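Local coordinates for protein amidase, hydantoinase/carbamoylase family (Burkholderia vietnamiensis, PDB 5I4M) that probably hydrolyses N-carbamoyl-L-amino acids as a two-zinc amidase of the peptidase M20 family, at residues F154-V159 against L170-S175; K177-K182 against V285-V290; R202-A207 against C382-V387; V267-R272 against V327-A332; F308-D313 against A317-A322. All coordinates share one frame; numbering follows the deposited sequence.

Interaction 1 of 5, residues F154-V159 against L170-S175; sequences FAPAMV and LEYGLS. With 3PG (3-phosphoglyceric acid), chain E.
Y172 reaches from helix 170-175 to the loop 154-159, where its phenol meets P156 and V159. Y172 OH ends 3.3 Å from P156 CD, while the V159 side chain crosses that of Y172 at about a right angle, with V159 CG1 4.0 Å from Y172 CE2. V159 CG1 also lies 3.6 Å from G173 CA, a close fit that suits a glycine, since no side chain stands between the valine and the helix backbone. V159 turns CG1 anti to its own nitrogen (chi1 168°), which aims this branch at the helix. No hydrogen bond joins the two segments, so they meet by van der Waals packing.

Behind this shell the loop is shaped by a cis peptide before P156 and by M158, which takes the N-cap position of helix 159-164. A157 and M158 belong to the 3-phosphoglycerate pocket; M158 SD lies 3.3 Å from O3 of the ligand. F168 stacks on the Y172 ring from outside the two segments. Farther out, P156 rests on W236 of strand 225-242 and F344 of strand 337-350, M158 touches Y346, and L174 leans on L188 of helix 184-191, placing the pocket loop between helix 170-175 and these strands.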
# COMPACT_ATOMS: atom_id res chain seq x y z
N PHE A 154 1.66 13.93 7.96
CA PHE A 154 1.83 13.66 9.37
C PHE A 154 0.45 13.70 9.99
O PHE A 154 -0.34 14.60 9.68
CB PHE A 154 2.74 14.69 10.07
CG PHE A 154 3.87 15.21 9.23
CD1 PHE A 154 3.66 16.24 8.32
CD2 PHE A 154 5.15 14.71 9.39
CE1 PHE A 154 4.70 16.74 7.56
CE2 PHE A 154 6.21 15.21 8.63
CZ PHE A 154 5.98 16.22 7.71
N ALA A 155 0.13 12.72 10.82
CA ALA A 155 -1.19 12.68 11.40
C ALA A 155 -1.13 12.99 12.90
O ALA A 155 -0.10 12.75 13.54
CB ALA A 155 -1.85 11.31 11.19
N PRO A 156 -2.20 13.51 13.49
CA PRO A 156 -3.49 13.80 12.87
C PRO A 156 -3.59 15.21 12.32
O PRO A 156 -2.59 15.92 12.20
CB PRO A 156 -4.46 13.61 14.05
CG PRO A 156 -3.69 14.14 15.20
CD PRO A 156 -2.25 13.69 14.95
N ALA A 157 -4.82 15.61 12.00
CA ALA A 157 -5.09 16.93 11.45
C ALA A 157 -5.00 18.01 12.53
O ALA A 157 -5.08 17.74 13.73
CB ALA A 157 -6.48 16.96 10.83
N MET A 158 -4.83 19.25 12.07
CA MET A 158 -5.04 20.44 12.89
C MET A 158 -4.10 20.50 14.10
O MET A 158 -4.41 21.12 15.11
CB MET A 158 -6.50 20.51 13.35
CG MET A 158 -7.51 20.61 12.20
SD MET A 158 -9.06 19.73 12.54
CE MET A 158 -9.54 20.48 14.09
N VAL A 159 -2.93 19.86 14.01
CA VAL A 159 -2.12 19.75 15.22
C VAL A 159 -1.49 21.09 15.57
O VAL A 159 -1.33 21.42 16.75
CB VAL A 159 -1.07 18.63 15.06
CG1 VAL A 159 -0.04 18.68 16.18
CG2 VAL A 159 -1.76 17.28 15.09
N LEU A 170 3.72 21.44 22.63
CA LEU A 170 4.59 21.64 21.47
C LEU A 170 5.35 20.37 21.11
O LEU A 170 5.45 20.01 19.93
CB LEU A 170 5.57 22.78 21.75
CG LEU A 170 6.61 23.04 20.65
CD1 LEU A 170 5.94 23.47 19.33
CD2 LEU A 170 7.59 24.09 21.14
N GLU A 171 5.88 19.67 22.11
CA GLU A 171 6.72 18.51 21.81
C GLU A 171 5.92 17.42 21.10
O GLU A 171 6.49 16.63 20.34
CB GLU A 171 7.36 17.98 23.10
CG GLU A 171 6.42 17.88 24.29
CD GLU A 171 6.43 19.13 25.19
OE1 GLU A 171 6.66 18.98 26.42
OE2 GLU A 171 6.18 20.24 24.69
N TYR A 172 4.60 17.37 21.31
CA TYR A 172 3.76 16.44 20.56
C TYR A 172 3.64 16.86 19.11
O TYR A 172 3.78 16.03 18.19
CB TYR A 172 2.37 16.37 21.21
CG TYR A 172 1.32 15.65 20.39
CD1 TYR A 172 1.17 14.27 20.48
CD2 TYR A 172 0.48 16.34 19.53
CE1 TYR A 172 0.20 13.60 19.75
CE2 TYR A 172 -0.49 15.69 18.80
CZ TYR A 172 -0.63 14.32 18.90
OH TYR A 172 -1.60 13.68 18.17
N GLY A 173 3.38 18.14 18.87
CA GLY A 173 3.27 18.61 17.49
C GLY A 173 4.54 18.39 16.69
O GLY A 173 4.48 18.01 15.52
N LEU A 174 5.70 18.60 17.32
CA LEU A 174 6.97 18.49 16.60
C LEU A 174 7.37 17.05 16.32
O LEU A 174 8.16 16.81 15.40
CB LEU A 174 8.09 19.18 17.38
CG LEU A 174 7.95 20.69 17.52
CD1 LEU A 174 8.98 21.23 18.49
CD2 LEU A 174 8.07 21.39 16.15
N SER A 175 6.84 16.09 17.07
CA SER A 175 7.25 14.69 16.94
C SER A 175 6.35 13.85 16.03
O SER A 175 6.63 12.66 15.85
CB SER A 175 7.33 14.04 18.33
OG SER A 175 6.08 14.15 19.01
C1 3PG E . -10.54 16.84 8.00
O1 3PG E . -10.34 15.78 7.37
O2 3PG E . -11.68 17.24 8.30
C2 3PG E . -9.34 17.64 8.41
O3 3PG E . -9.68 18.52 9.50
C3 3PG E . -8.90 18.46 7.22
O1P 3PG E . -9.92 19.41 6.89
P 3PG E . -9.88 20.15 5.44
O2P 3PG E . -8.46 20.59 5.22
O3P 3PG E . -10.32 19.06 4.46
O4P 3PG E . -10.86 21.33 5.61

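Interaction 2 of 5, residues K177-K182 against V285-V290; sequences KDVDGK and VGMMQV
V179, at the second position of a type I beta turn running from D178 to G181, touches M287 and Q289 of the segment 285-290, whose residues 288-290 form part of strand 282-291. The contact is small, and it joins a surface turn to a strand that packs against the second subunit.

Apolar contact comes first. V179 CG1 meets the end of M287, with M287 CE 3.9 Å away. M287 is extended throughout, its CG anti to the backbone N (chi1 -179°), and this straight, flexible chain carries the methyl from the residue just before 288-290 to the turn. V179 CG1 also lies 3.7 Å from Q289 NE2, so this one methyl serves both partners. Valine suits the place because its CB points at the strand and a short apolar branch is enough to meet both partners.

Polar links are indirect. A water accepts from Q289 NE2 at 3.2 Å and donates to V179 O at 3.3 Å, bridging an amide and a backbone carbonyl that do not bond each other.

Around the turn, D178 OD1 accepts from the amide two residues on, an Asx turn. D178 OD2 forms a salt bridge with R153, and the backbone pairs D178 N with K182 O and G181 N with D178 O. G181, with positive phi (84°), fits glycine, since a side chain would press on the preceding carbonyl oxygen. D178 OD1 is gripped by two backbone amides, D180 N at 2.8 Å and K182 N at 3.0 Å, which arrive from opposite faces of the carboxylate plane, each more than 50° out of it.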
# COMPACT_ATOMS: atom_id res chain seq x y z
N LYS A 177 5.14 12.08 12.77
CA LYS A 177 6.05 11.52 11.77
C LYS A 177 5.32 11.19 10.47
O LYS A 177 4.14 10.84 10.48
CB LYS A 177 6.72 10.24 12.29
CG LYS A 177 7.71 10.43 13.43
CD LYS A 177 8.17 9.08 13.97
CE LYS A 177 9.07 9.23 15.20
NZ LYS A 177 10.44 9.75 14.88
N ASP A 178 6.06 11.25 9.36
CA ASP A 178 5.49 10.81 8.09
C ASP A 178 5.85 9.34 7.87
O ASP A 178 6.44 8.68 8.73
CB ASP A 178 5.91 11.74 6.94
CG ASP A 178 7.37 11.59 6.50
OD1 ASP A 178 8.10 10.70 6.96
OD2 ASP A 178 7.78 12.40 5.62
N VAL A 179 5.47 8.80 6.70
CA VAL A 179 5.67 7.37 6.48
C VAL A 179 7.14 7.01 6.41
O VAL A 179 7.49 5.83 6.53
CB VAL A 179 4.95 6.90 5.20
CG1 VAL A 179 3.43 6.94 5.39
CG2 VAL A 179 5.40 7.73 4.00
N ASP A 180 8.03 7.98 6.21
CA ASP A 180 9.47 7.73 6.20
C ASP A 180 10.13 8.04 7.53
O ASP A 180 11.36 7.99 7.62
CB ASP A 180 10.14 8.54 5.09
CG ASP A 180 9.64 8.18 3.72
OD1 ASP A 180 9.40 6.99 3.46
OD2 ASP A 180 9.48 9.10 2.89
N GLY A 181 9.35 8.35 8.56
CA GLY A 181 9.93 8.65 9.85
C GLY A 181 10.41 10.06 10.04
O GLY A 181 11.02 10.35 11.08
N LYS A 182 10.17 10.96 9.09
CA LYS A 182 10.55 12.36 9.26
C LYS A 182 9.54 13.07 10.15
O LYS A 182 8.33 12.90 9.99
CB LYS A 182 10.64 13.06 7.90
CG LYS A 182 11.66 12.43 6.95
CD LYS A 182 11.68 13.13 5.61
CE LYS A 182 12.62 12.44 4.62
NZ LYS A 182 12.45 13.00 3.25
N VAL A 285 -12.26 4.20 5.82
CA VAL A 285 -10.89 3.71 5.88
C VAL A 285 -10.18 4.27 4.65
O VAL A 285 -10.49 3.87 3.52
CB VAL A 285 -10.81 2.18 5.92
CG1 VAL A 285 -9.36 1.71 5.82
CG2 VAL A 285 -11.43 1.66 7.22
N GLY A 286 -9.25 5.20 4.86
CA GLY A 286 -8.63 5.87 3.73
C GLY A 286 -7.21 5.43 3.45
O GLY A 286 -6.70 5.65 2.36
N MET A 287 -6.56 4.82 4.43
CA MET A 287 -5.14 4.50 4.33
C MET A 287 -4.92 3.06 4.78
O MET A 287 -5.44 2.65 5.82
CB MET A 287 -4.30 5.47 5.17
CG MET A 287 -2.80 5.21 5.10
SD MET A 287 -1.94 6.33 6.21
CE MET A 287 -0.24 5.81 5.96
N MET A 288 -4.16 2.31 3.99
CA MET A 288 -3.90 0.90 4.28
C MET A 288 -2.52 0.56 3.74
O MET A 288 -2.18 0.95 2.62
CB MET A 288 -4.96 -0.01 3.64
CG MET A 288 -4.74 -1.48 3.99
SD MET A 288 -6.08 -2.59 3.47
CE MET A 288 -7.35 -2.14 4.66
N GLN A 289 -1.74 -0.17 4.54
CA GLN A 289 -0.40 -0.64 4.14
C GLN A 289 -0.33 -2.13 4.42
O GLN A 289 -0.44 -2.55 5.57
CB GLN A 289 0.71 0.09 4.90
CG GLN A 289 0.82 1.62 4.70
CD GLN A 289 1.77 2.30 5.71
OE1 GLN A 289 1.85 1.90 6.86
NE2 GLN A 289 2.49 3.32 5.26
N VAL A 290 -0.13 -2.94 3.37
CA VAL A 290 -0.12 -4.40 3.49
C VAL A 290 1.32 -4.89 3.50
O VAL A 290 2.15 -4.38 2.74
CB VAL A 290 -0.91 -5.03 2.33
CG1 VAL A 290 -0.89 -6.57 2.40
CG2 VAL A 290 -2.35 -4.49 2.30
O HOH W 1 5.26 3.46 6.90

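Interaction 3 of 5, residues R202-A207 against C382-V387; sequences RKLHAA and CYLAQV
L384 swings CG anti to its carbonyl carbon (chi1 -62°), and with chi2 at -177° the forked end of the side chain is carried toward the segment 202-207, where A207 and L204 receive its two methyls. L384 CD1 lies 4.0 Å from A207 CB, and L384 CD2 lies 4.3 Å from L204 CD1. Each branch thus has its own partner. Alanine suits the strand position because its single methyl lets the helix residue come close, whereas the longer L204 spans the wider gap beside it.

A207 lies near the start of strand 206-212, and L384 belongs to the short helix 380-384. Around them V100 of strand 99-103 touches both L204 and A207, and T390 of strand 390-395 touches both A207 and L384. The contact therefore packs this helix against parallel strands of the domain that carries the zinc ions; the side chain of L384 is about 13 Å from a bound zinc.

A water accepts from L204 N at 2.8 Å and donates to V387 O, also at 2.8 Å, tying the two backbones together. With no direct hydrogen bond between the segments, their cohesion rests on buried methyl packing, and the water supplies the polar link.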
# COMPACT_ATOMS: atom_id res chain seq x y z
N ARG A 202 -0.95 34.16 23.01
CA ARG A 202 -1.47 35.49 22.74
C ARG A 202 -2.99 35.44 22.80
O ARG A 202 -3.61 34.57 22.18
CB ARG A 202 -1.03 35.98 21.36
CG ARG A 202 0.41 36.36 21.24
CD ARG A 202 0.58 37.16 19.98
NE ARG A 202 0.34 36.37 18.77
CZ ARG A 202 -0.35 36.80 17.73
NH1 ARG A 202 -0.90 38.01 17.76
NH2 ARG A 202 -0.51 36.04 16.67
N LYS A 203 -3.59 36.39 23.51
CA LYS A 203 -5.03 36.53 23.45
C LYS A 203 -5.44 37.00 22.06
O LYS A 203 -4.83 37.91 21.49
CB LYS A 203 -5.52 37.53 24.50
N LEU A 204 -6.45 36.36 21.50
CA LEU A 204 -7.07 36.80 20.26
C LEU A 204 -8.40 37.45 20.58
O LEU A 204 -9.17 36.93 21.40
CB LEU A 204 -7.27 35.63 19.30
CG LEU A 204 -6.04 34.76 19.03
CD1 LEU A 204 -6.37 33.58 18.10
CD2 LEU A 204 -4.90 35.59 18.46
N HIS A 205 -8.68 38.58 19.94
CA HIS A 205 -9.96 39.25 20.15
C HIS A 205 -11.10 38.46 19.52
O HIS A 205 -12.17 38.30 20.13
CB HIS A 205 -9.91 40.67 19.59
CG HIS A 205 -11.16 41.45 19.82
ND1 HIS A 205 -11.64 41.74 21.09
CD2 HIS A 205 -12.05 41.99 18.96
CE1 HIS A 205 -12.76 42.43 20.98
NE2 HIS A 205 -13.03 42.60 19.70
N ALA A 206 -10.89 37.97 18.30
CA ALA A 206 -11.88 37.18 17.57
C ALA A 206 -11.17 36.52 16.41
O ALA A 206 -10.11 36.98 15.96
CB ALA A 206 -13.05 38.03 17.07
N ALA A 207 -11.76 35.44 15.91
CA ALA A 207 -11.18 34.69 14.79
C ALA A 207 -12.30 34.27 13.84
O ALA A 207 -13.40 33.93 14.28
CB ALA A 207 -10.42 33.46 15.28
N CYS A 382 -11.72 25.27 14.47
CA CYS A 382 -12.31 24.45 15.54
C CYS A 382 -11.48 24.51 16.81
O CYS A 382 -12.03 24.49 17.92
CB CYS A 382 -12.47 23.00 15.09
SG CYS A 382 -13.50 22.81 13.60
N TYR A 383 -10.15 24.59 16.67
CA TYR A 383 -9.32 24.74 17.85
C TYR A 383 -9.25 26.18 18.33
O TYR A 383 -9.23 26.43 19.54
CB TYR A 383 -7.92 24.19 17.56
CG TYR A 383 -7.83 22.69 17.74
CD1 TYR A 383 -8.45 22.06 18.82
CD2 TYR A 383 -7.14 21.89 16.83
CE1 TYR A 383 -8.36 20.68 19.00
CE2 TYR A 383 -7.05 20.51 17.00
CZ TYR A 383 -7.67 19.91 18.08
OH TYR A 383 -7.58 18.54 18.25
N LEU A 384 -9.24 27.15 17.41
CA LEU A 384 -9.26 28.54 17.85
C LEU A 384 -10.50 28.84 18.68
O LEU A 384 -10.44 29.67 19.60
CB LEU A 384 -9.21 29.48 16.65
CG LEU A 384 -7.94 29.34 15.82
CD1 LEU A 384 -7.93 30.36 14.68
CD2 LEU A 384 -6.73 29.51 16.71
N ALA A 385 -11.62 28.18 18.39
CA ALA A 385 -12.85 28.42 19.14
C ALA A 385 -12.69 28.10 20.62
O ALA A 385 -13.47 28.62 21.43
CB ALA A 385 -14.00 27.60 18.56
N GLN A 386 -11.72 27.27 20.99
CA GLN A 386 -11.51 26.95 22.40
C GLN A 386 -10.86 28.09 23.17
O GLN A 386 -10.94 28.11 24.40
CB GLN A 386 -10.66 25.69 22.54
CG GLN A 386 -11.30 24.42 21.94
CD GLN A 386 -10.59 23.16 22.39
OE1 GLN A 386 -9.89 23.16 23.40
NE2 GLN A 386 -10.76 22.08 21.63
N VAL A 387 -10.22 29.04 22.48
CA VAL A 387 -9.46 30.09 23.15
C VAL A 387 -9.90 31.49 22.76
O VAL A 387 -9.47 32.45 23.42
CB VAL A 387 -7.94 29.92 22.92
CG1 VAL A 387 -7.46 28.62 23.55
CG2 VAL A 387 -7.61 29.97 21.43
O HOH W 2 -7.31 33.91 22.50

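Interaction 4 of 5, residues V267-R272 against V327-A332; sequences VDLVNR and VARIAA
L269 reaches from helix 259-276 toward the segment 327-332 of helix 313-334, meeting V327, R329 and I330. Its CB points at the partner helix, and CG stands anti to the backbone N (chi1 169°), which sends the fork of the side chain across the gap, where its two methyls make the contacts. L269 CD2 lies 3.9 Å from V327 N, on the backbone of the partner helix, and 4.2 Å from I330 CD1, the two side chains lying alongside one another and running opposite ways. L269 CD1 turns to the edge of the R329 guanidinium, near its plane, 4.4 Å from R329 NH2.

The two short helical segments run nearly antiparallel, at 157°, with axes 11.3 Å apart, a separation filled by L269 from one side and I330 from the other. This is the helical layer of the M20 dimerisation domain, lying over a beta-sheet: V327 packs on I239 and F241 of strand 225-242, and V267 and V270 on V285 of strand 282-291.

Leucine suits its place, long enough to cross and forked enough to touch both apolar I330 and the edge of R329. The adjacent D268 forms a salt bridge with R265 of the second subunit.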
# COMPACT_ATOMS: atom_id res chain seq x y z
N VAL A 267 -12.81 -2.81 7.11
CA VAL A 267 -13.24 -1.80 6.15
C VAL A 267 -14.76 -1.87 5.97
O VAL A 267 -15.45 -0.84 5.97
CB VAL A 267 -12.50 -1.97 4.81
CG1 VAL A 267 -13.15 -1.10 3.72
CG2 VAL A 267 -11.02 -1.61 4.96
N ASP A 268 -15.29 -3.09 5.85
CA ASP A 268 -16.73 -3.28 5.71
C ASP A 268 -17.46 -2.89 6.99
O ASP A 268 -18.51 -2.24 6.94
CB ASP A 268 -17.01 -4.74 5.34
CG ASP A 268 -18.23 -4.90 4.45
OD1 ASP A 268 -18.71 -3.91 3.87
OD2 ASP A 268 -18.70 -6.05 4.31
N LEU A 269 -16.91 -3.27 8.14
CA LEU A 269 -17.51 -2.90 9.42
C LEU A 269 -17.55 -1.38 9.59
O LEU A 269 -18.56 -0.82 10.05
CB LEU A 269 -16.74 -3.55 10.57
CG LEU A 269 -17.08 -3.05 11.98
CD1 LEU A 269 -18.48 -3.46 12.35
CD2 LEU A 269 -16.06 -3.57 12.98
N VAL A 270 -16.46 -0.70 9.25
CA VAL A 270 -16.41 0.76 9.38
C VAL A 270 -17.51 1.40 8.56
O VAL A 270 -18.21 2.31 9.02
CB VAL A 270 -15.02 1.27 8.97
CG1 VAL A 270 -15.04 2.78 8.66
CG2 VAL A 270 -14.01 0.96 10.06
N ASN A 271 -17.69 0.94 7.32
CA ASN A 271 -18.77 1.45 6.48
C ASN A 271 -20.12 1.17 7.13
O ASN A 271 -20.98 2.06 7.20
CB ASN A 271 -18.69 0.83 5.09
CG ASN A 271 -19.76 1.35 4.15
OD1 ASN A 271 -19.66 2.46 3.60
ND2 ASN A 271 -20.80 0.56 3.95
N ARG A 272 -20.30 -0.05 7.63
CA ARG A 272 -21.56 -0.38 8.28
C ARG A 272 -21.84 0.55 9.45
O ARG A 272 -22.97 1.03 9.64
CB ARG A 272 -21.53 -1.84 8.74
CG ARG A 272 -22.83 -2.37 9.27
CD ARG A 272 -23.77 -2.63 8.13
NE ARG A 272 -24.76 -1.56 7.97
CZ ARG A 272 -25.37 -1.30 6.82
NH1 ARG A 272 -26.26 -0.32 6.75
NH2 ARG A 272 -25.08 -2.00 5.73
N VAL A 327 -13.82 -4.87 15.96
CA VAL A 327 -12.43 -5.18 15.63
C VAL A 327 -11.95 -6.37 16.46
O VAL A 327 -11.29 -7.28 15.94
CB VAL A 327 -11.54 -3.95 15.86
CG1 VAL A 327 -10.06 -4.34 15.97
CG2 VAL A 327 -11.75 -2.92 14.74
N ALA A 328 -12.28 -6.39 17.75
CA ALA A 328 -11.89 -7.52 18.59
C ALA A 328 -12.52 -8.81 18.10
O ALA A 328 -11.87 -9.86 18.10
CB ALA A 328 -12.30 -7.27 20.05
N ARG A 329 -13.78 -8.76 17.69
CA ARG A 329 -14.45 -9.97 17.23
C ARG A 329 -13.80 -10.50 15.95
O ARG A 329 -13.56 -11.71 15.82
CB ARG A 329 -15.93 -9.69 17.00
CG ARG A 329 -16.67 -10.85 16.34
CD ARG A 329 -18.07 -10.42 15.90
NE ARG A 329 -18.05 -9.11 15.25
CZ ARG A 329 -17.74 -8.91 13.97
NH1 ARG A 329 -17.42 -9.94 13.19
NH2 ARG A 329 -17.74 -7.67 13.47
N ILE A 330 -13.50 -9.61 15.01
CA ILE A 330 -12.88 -10.02 13.76
C ILE A 330 -11.51 -10.62 14.02
O ILE A 330 -11.15 -11.66 13.45
CB ILE A 330 -12.81 -8.82 12.79
CG1 ILE A 330 -14.21 -8.53 12.23
CG2 ILE A 330 -11.82 -9.09 11.66
CD1 ILE A 330 -14.35 -7.14 11.60
N ALA A 331 -10.72 -9.98 14.89
CA ALA A 331 -9.38 -10.49 15.17
C ALA A 331 -9.44 -11.84 15.87
O ALA A 331 -8.63 -12.73 15.59
CB ALA A 331 -8.61 -9.49 16.03
N ALA A 332 -10.40 -12.00 16.79
CA ALA A 332 -10.52 -13.25 17.52
C ALA A 332 -10.93 -14.40 16.60
O ALA A 332 -10.49 -15.53 16.79
CB ALA A 332 -11.53 -13.10 18.66

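Interaction 5 of 5, residues F308-D313 against A317-A322; sequences FRHPDD and AKMDAA. With 3PG (3-phosphoglyceric acid), chain E.
Strand 308-310 and helix 317-322 run at 154° to each other, with their short axes 8.8 Å apart, as the chain leaves the strand, turns, and comes back as helix 313-334. D313 O accepts from A317 N at 2.9 Å, an early i to i+4 bond of that helix, and D312 holds the N-cap with its carboxylate taking the amide of V315. A317 CB lies 3.5 Å from D313 O, so a small side chain suits the place.

M319 does most of the packing. Its CB sits over one face of the F308 ring, near the rim, and the chain bends at chi3 (68°) to bring M319 CE back over the same ring, 3.8 Å from F308 CD1, an off-centre CH-pi contact. M319 SD is farther above the F308 face, a Met-aromatic contact, and lies 4.2 Å from H310 CB. Methionine suits the site, being pliable and apolar enough to follow both aromatic side chains. H310 in turn accepts from D312 N through ND1, in the plane of its ring.

R309 points the other way, its chain extended from CG to NE, with NE held by D307. Its guanidinium grips the ligand carboxylate with two bonds, R309 NH1 to O2 and R309 NH2 to O1, both 2.8 Å; R309 NH1 also bonds G376 O. Held at both oxygens, the carboxylate is fixed in direction, and the opposite charges would probably offset each other, while on the other face of the strand F308 and H310 pack on M319.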
# COMPACT_ATOMS: atom_id res chain seq x y z
N PHE A 308 -13.86 8.49 11.87
CA PHE A 308 -15.24 8.56 12.33
C PHE A 308 -15.61 10.00 12.62
O PHE A 308 -14.83 10.74 13.23
CB PHE A 308 -15.46 7.79 13.65
CG PHE A 308 -15.66 6.29 13.52
CD1 PHE A 308 -16.01 5.69 12.32
CD2 PHE A 308 -15.53 5.49 14.64
CE1 PHE A 308 -16.21 4.32 12.25
CE2 PHE A 308 -15.73 4.12 14.58
CZ PHE A 308 -16.07 3.53 13.39
N ARG A 309 -16.82 10.41 12.22
CA ARG A 309 -17.30 11.76 12.53
C ARG A 309 -18.79 11.73 12.81
O ARG A 309 -19.53 10.94 12.21
CB ARG A 309 -17.03 12.73 11.36
CG ARG A 309 -15.69 12.50 10.70
CD ARG A 309 -15.42 13.51 9.60
NE ARG A 309 -14.14 13.19 8.98
CZ ARG A 309 -13.34 14.09 8.40
NH1 ARG A 309 -13.71 15.37 8.34
NH2 ARG A 309 -12.17 13.71 7.92
N HIS A 310 -19.23 12.59 13.73
CA HIS A 310 -20.66 12.79 13.95
C HIS A 310 -20.86 14.13 14.65
O HIS A 310 -20.00 14.55 15.44
CB HIS A 310 -21.27 11.65 14.79
CG HIS A 310 -22.76 11.55 14.66
ND1 HIS A 310 -23.63 12.31 15.42
CD2 HIS A 310 -23.54 10.80 13.84
CE1 HIS A 310 -24.87 12.04 15.08
NE2 HIS A 310 -24.85 11.13 14.12
N PRO A 311 -21.98 14.82 14.40
CA PRO A 311 -22.24 16.09 15.09
C PRO A 311 -22.64 15.93 16.54
O PRO A 311 -22.73 16.94 17.24
CB PRO A 311 -23.39 16.70 14.28
CG PRO A 311 -24.07 15.50 13.63
CD PRO A 311 -22.94 14.59 13.29
N ASP A 312 -22.92 14.72 17.00
CA ASP A 312 -23.32 14.48 18.38
C ASP A 312 -22.26 13.64 19.07
O ASP A 312 -21.94 12.54 18.61
CB ASP A 312 -24.68 13.78 18.43
CG ASP A 312 -25.14 13.55 19.84
OD1 ASP A 312 -24.64 12.60 20.46
OD2 ASP A 312 -25.98 14.33 20.34
N ASP A 313 -21.73 14.15 20.19
CA ASP A 313 -20.62 13.47 20.87
C ASP A 313 -21.02 12.08 21.34
O ASP A 313 -20.22 11.13 21.26
CB ASP A 313 -20.14 14.33 22.04
CG ASP A 313 -18.74 13.94 22.51
OD1 ASP A 313 -17.85 13.75 21.66
OD2 ASP A 313 -18.54 13.81 23.74
N ALA A 317 -19.36 8.57 20.27
CA ALA A 317 -18.82 7.61 21.23
C ALA A 317 -19.40 6.22 21.01
O ALA A 317 -18.70 5.21 21.21
CB ALA A 317 -19.09 8.10 22.66
N LYS A 318 -20.67 6.14 20.61
CA LYS A 318 -21.28 4.85 20.27
C LYS A 318 -20.57 4.20 19.09
O LYS A 318 -20.36 2.98 19.06
CB LYS A 318 -22.76 5.06 19.95
CG LYS A 318 -23.56 3.84 19.53
CD LYS A 318 -25.00 4.27 19.19
CE LYS A 318 -25.92 3.09 18.86
NZ LYS A 318 -25.38 2.22 17.76
N MET A 319 -20.20 5.01 18.09
CA MET A 319 -19.45 4.48 16.96
C MET A 319 -18.10 3.94 17.41
O MET A 319 -17.69 2.85 17.00
CB MET A 319 -19.28 5.57 15.90
CG MET A 319 -20.61 6.10 15.32
SD MET A 319 -20.42 7.61 14.35
CE MET A 319 -19.51 7.02 12.92
N ASP A 320 -17.40 4.70 18.26
CA ASP A 320 -16.14 4.25 18.85
C ASP A 320 -16.28 2.88 19.51
O ASP A 320 -15.48 1.97 19.25
CB ASP A 320 -15.67 5.29 19.88
CG ASP A 320 -14.49 4.79 20.71
OD1 ASP A 320 -13.36 4.75 20.20
OD2 ASP A 320 -14.69 4.46 21.90
N ALA A 321 -17.30 2.72 20.36
CA ALA A 321 -17.45 1.45 21.07
C ALA A 321 -17.75 0.31 20.11
O ALA A 321 -17.26 -0.81 20.28
CB ALA A 321 -18.55 1.57 22.14
N ALA A 322 -18.53 0.60 19.05
CA ALA A 322 -18.86 -0.42 18.07
C ALA A 322 -17.64 -0.84 17.28
O ALA A 322 -17.47 -2.03 16.97
CB ALA A 322 -19.96 0.09 17.13
C1 3PG E . -10.54 16.84 8.00
O1 3PG E . -10.34 15.78 7.37
O2 3PG E . -11.68 17.24 8.30
C2 3PG E . -9.34 17.64 8.41
O3 3PG E . -9.68 18.52 9.50
C3 3PG E . -8.90 18.46 7.22
O1P 3PG E . -9.92 19.41 6.89
P 3PG E . -9.88 20.15 5.44
O2P 3PG E . -8.46 20.59 5.22
O3P 3PG E . -10.32 19.06 4.46
O4P 3PG E . -10.86 21.33 5.61

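Interactions 1 and 5 flank the same bound 3-phosphoglycerate, A157 and M158 lying against its O3 and R309 binding its carboxylate; their nearest atoms are about 7 Å apart. Interaction 2 touches interaction 1 where F154 CE2 meets K182 O at 3.4 Å, and interaction 3 does so through M158 O and Y383 CE2, 3.3 Å apart, so both abut the loop 154-159. Interactions 4 and 5 share helix 313-334, and V270 CG1 packs on F308 CE1 at 4.1 Å. Interaction 4 also meets interaction 2, M288 CE lying 3.7 Å from V267 CG2. Interactions 3 and 4, with centres 38 Å apart, are the most distant pair.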